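Side-chain contact in capsid polyprotein VP90 (Turkey astrovirus 2, PDB 3TS3), which probably self-assembles into the icosahedral capsid, this chain being the projection domain that makes up the dimeric spike: residues C[4-7]-C[8-11]. Residues are numbered along the deposited sequence; the frame is centred on the assembly and turned at random.
Sequences LPLP and QADD
Two successive backbone i+3 to i bonds, from Gln-8 N to Pro-5 O at 2.9 Å and from Ala-9 N to Leu-6 O at 3.0 Å, wind residues 6-8 into a single turn of 3-10 helix, flanked by Pro-5 and Ala-9, near the start of the spike domain. Proline suits the first turn twice over: Pro-5, which follows a cis peptide bond, offers a carbonyl and needs no amide partner, while Pro-7, at phi -61°, already has the backbone bend of the helix and has no N-H to leave over.

Gln-8 turns its side chain back along this turn. Its CG lies anti to its own carbonyl carbon (chi1 -51°) and the chain then runs extended, which carries the amide against CG and CD of Pro-5, the two side chains crossing obliquely; NE2 comes to 3.7 Å from Pro-5 CG. A long, flexible amide suits this place because its methylenes can lie along the backbone of the turn, CB 3.5 Å from Pro-5 O, and its amide end can reach the Pro-5 ring while NE2 donates to the carbonyl of Phe-21 in the second subunit. Tyr-19 of that subunit also packs on Pro-5, so the turn is part of the dimer interface.

Ala-9, small enough for a buried site where it touches Tyr-3 of its own chain and Tyr-3 of the second subunit, ends the turn as the backbone becomes extended. Its methyl meets Leu-6 CD2 at 4.3 Å, a loose apolar contact. Besides the Ala-9 amide, the Leu-6 carbonyl also has a water in reach, which lies within hydrogen-bonding distance of two carbonyl oxygens, 2.7 Å from Leu-6 O and 3.0 Å from Ala-9 O.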
ATOM      1  N   LEU C   4       2.407  17.834   3.319  1.00  8.27           N
ATOM      2  CA  LEU C   4       1.300  16.968   3.722  1.00  8.06           C
ATOM      3  C   LEU C   4       0.026  17.800   3.831  1.00  8.71           C
ATOM      4  O   LEU C   4       0.044  18.850   4.437  1.00  9.19           O
ATOM      5  CB  LEU C   4       1.595  16.295   5.069  1.00  8.53           C
ATOM      6  CG  LEU C   4       2.746  15.294   5.132  1.00  7.12           C
ATOM      7  CD1 LEU C   4       2.862  14.752   6.531  1.00  9.56           C
ATOM      8  CD2 LEU C   4       2.521  14.151   4.145  1.00  7.46           C
ATOM      9  N   PRO C   5      -1.074  17.348   3.241  1.00  8.21           N
ATOM     10  CA  PRO C   5      -1.175  16.077   2.511  1.00  8.08           C
ATOM     11  C   PRO C   5      -0.407  16.058   1.190  1.00  7.87           C
ATOM     12  O   PRO C   5      -0.307  17.071   0.518  1.00  6.97           O
ATOM     13  CB  PRO C   5      -2.681  15.927   2.250  1.00  8.96           C
ATOM     14  CG  PRO C   5      -3.357  17.059   2.902  1.00 10.24           C
ATOM     15  CD  PRO C   5      -2.349  18.079   3.293  1.00  8.67           C
ATOM     16  N   LEU C   6       0.076  14.882   0.807  1.00  7.60           N
ATOM     17  CA  LEU C   6       0.957  14.743  -0.341  1.00  8.12           C
ATOM     18  C   LEU C   6       0.377  15.220  -1.664  1.00  7.51           C
ATOM     19  O   LEU C   6       1.104  15.761  -2.460  1.00  8.23           O
ATOM     20  CB  LEU C   6       1.494  13.313  -0.480  1.00  8.69           C
ATOM     21  CG  LEU C   6       2.771  12.927   0.259  1.00 10.71           C
ATOM     22  CD1 LEU C   6       3.175  11.535  -0.194  1.00 10.05           C
ATOM     23  CD2 LEU C   6       3.883  13.917  -0.028  1.00  9.61           C
ATOM     24  N   PRO C   7      -0.920  15.051  -1.890  1.00  7.64           N
ATOM     25  CA  PRO C   7      -1.497  15.504  -3.155  1.00  7.82           C
ATOM     26  C   PRO C   7      -1.317  17.012  -3.304  1.00  8.08           C
ATOM     27  O   PRO C   7      -1.293  17.508  -4.418  1.00  8.59           O
ATOM     28  CB  PRO C   7      -2.970  15.131  -3.020  1.00  7.72           C
ATOM     29  CG  PRO C   7      -2.946  13.921  -2.146  1.00  7.25           C
ATOM     30  CD  PRO C   7      -1.881  14.240  -1.124  1.00  7.34           C
ATOM     31  N   GLN C   8      -1.197  17.723  -2.186  1.00  8.07           N
ATOM     32  CA  GLN C   8      -1.057  19.177  -2.217  1.00  8.22           C
ATOM     33  C   GLN C   8       0.388  19.655  -2.246  1.00  8.88           C
ATOM     34  O   GLN C   8       0.650  20.834  -2.392  1.00  9.40           O
ATOM     35  CB  GLN C   8      -1.808  19.809  -1.040  1.00  8.20           C
ATOM     36  CG  GLN C   8      -3.244  19.318  -0.942  1.00  8.56           C
ATOM     37  CD  GLN C   8      -4.055  19.988   0.148  1.00  8.82           C
ATOM     38  OE1 GLN C   8      -3.716  21.057   0.621  1.00 10.79           O
ATOM     39  NE2 GLN C   8      -5.129  19.340   0.551  1.00 10.72           N
ATOM     40  N   ALA C   9       1.325  18.733  -2.116  1.00  8.58           N
ATOM     41  CA  ALA C   9       2.728  19.101  -2.055  1.00  8.64           C
ATOM     42  C   ALA C   9       3.216  19.731  -3.348  1.00  8.94           C
ATOM     43  O   ALA C   9       2.791  19.352  -4.423  1.00  8.97           O
ATOM     44  CB  ALA C   9       3.582  17.887  -1.703  1.00  8.41           C
ATOM     45  N   ASP C  10       4.119  20.696  -3.219  1.00  9.52           N
ATOM     46  CA  ASP C  10       4.720  21.339  -4.372  1.00  9.95           C
ATOM     47  C   ASP C  10       5.685  20.370  -5.054  1.00 10.26           C
ATOM     48  O   ASP C  10       6.209  19.463  -4.428  1.00 10.34           O
ATOM     49  CB  ASP C  10       5.479  22.599  -3.961  1.00 10.26           C
ATOM     50  CG  ASP C  10       4.565  23.741  -3.543  1.00 11.29           C
ATOM     51  OD1 ASP C  10       3.349  23.688  -3.782  1.00 10.96           O
ATOM     52  OD2 ASP C  10       5.088  24.690  -2.956  1.00 14.35           O
ATOM     53  N   ASP C  11       5.918  20.578  -6.340  1.00 10.40           N
ATOM     54  CA  ASP C  11       6.777  19.696  -7.106  1.00 10.91           C
ATOM     55  C   ASP C  11       8.206  19.789  -6.588  1.00 11.04           C
ATOM     56  O   ASP C  11       8.626  20.819  -6.091  1.00 11.96           O
ATOM     57  CB  ASP C  11       6.716  20.048  -8.594  1.00 10.97           C
ATOM     58  CG  ASP C  11       6.999  18.851  -9.497  1.00 12.15           C
ATOM     59  OD1 ASP C  11       7.426  17.807  -8.981  1.00 12.04           O
ATOM     60  OD2 ASP C  11       6.765  18.960 -10.712  1.00 13.37           O
TER
HETATM   61  O   HOH W   1       1.940  16.522  -4.909  1.00 17.04           O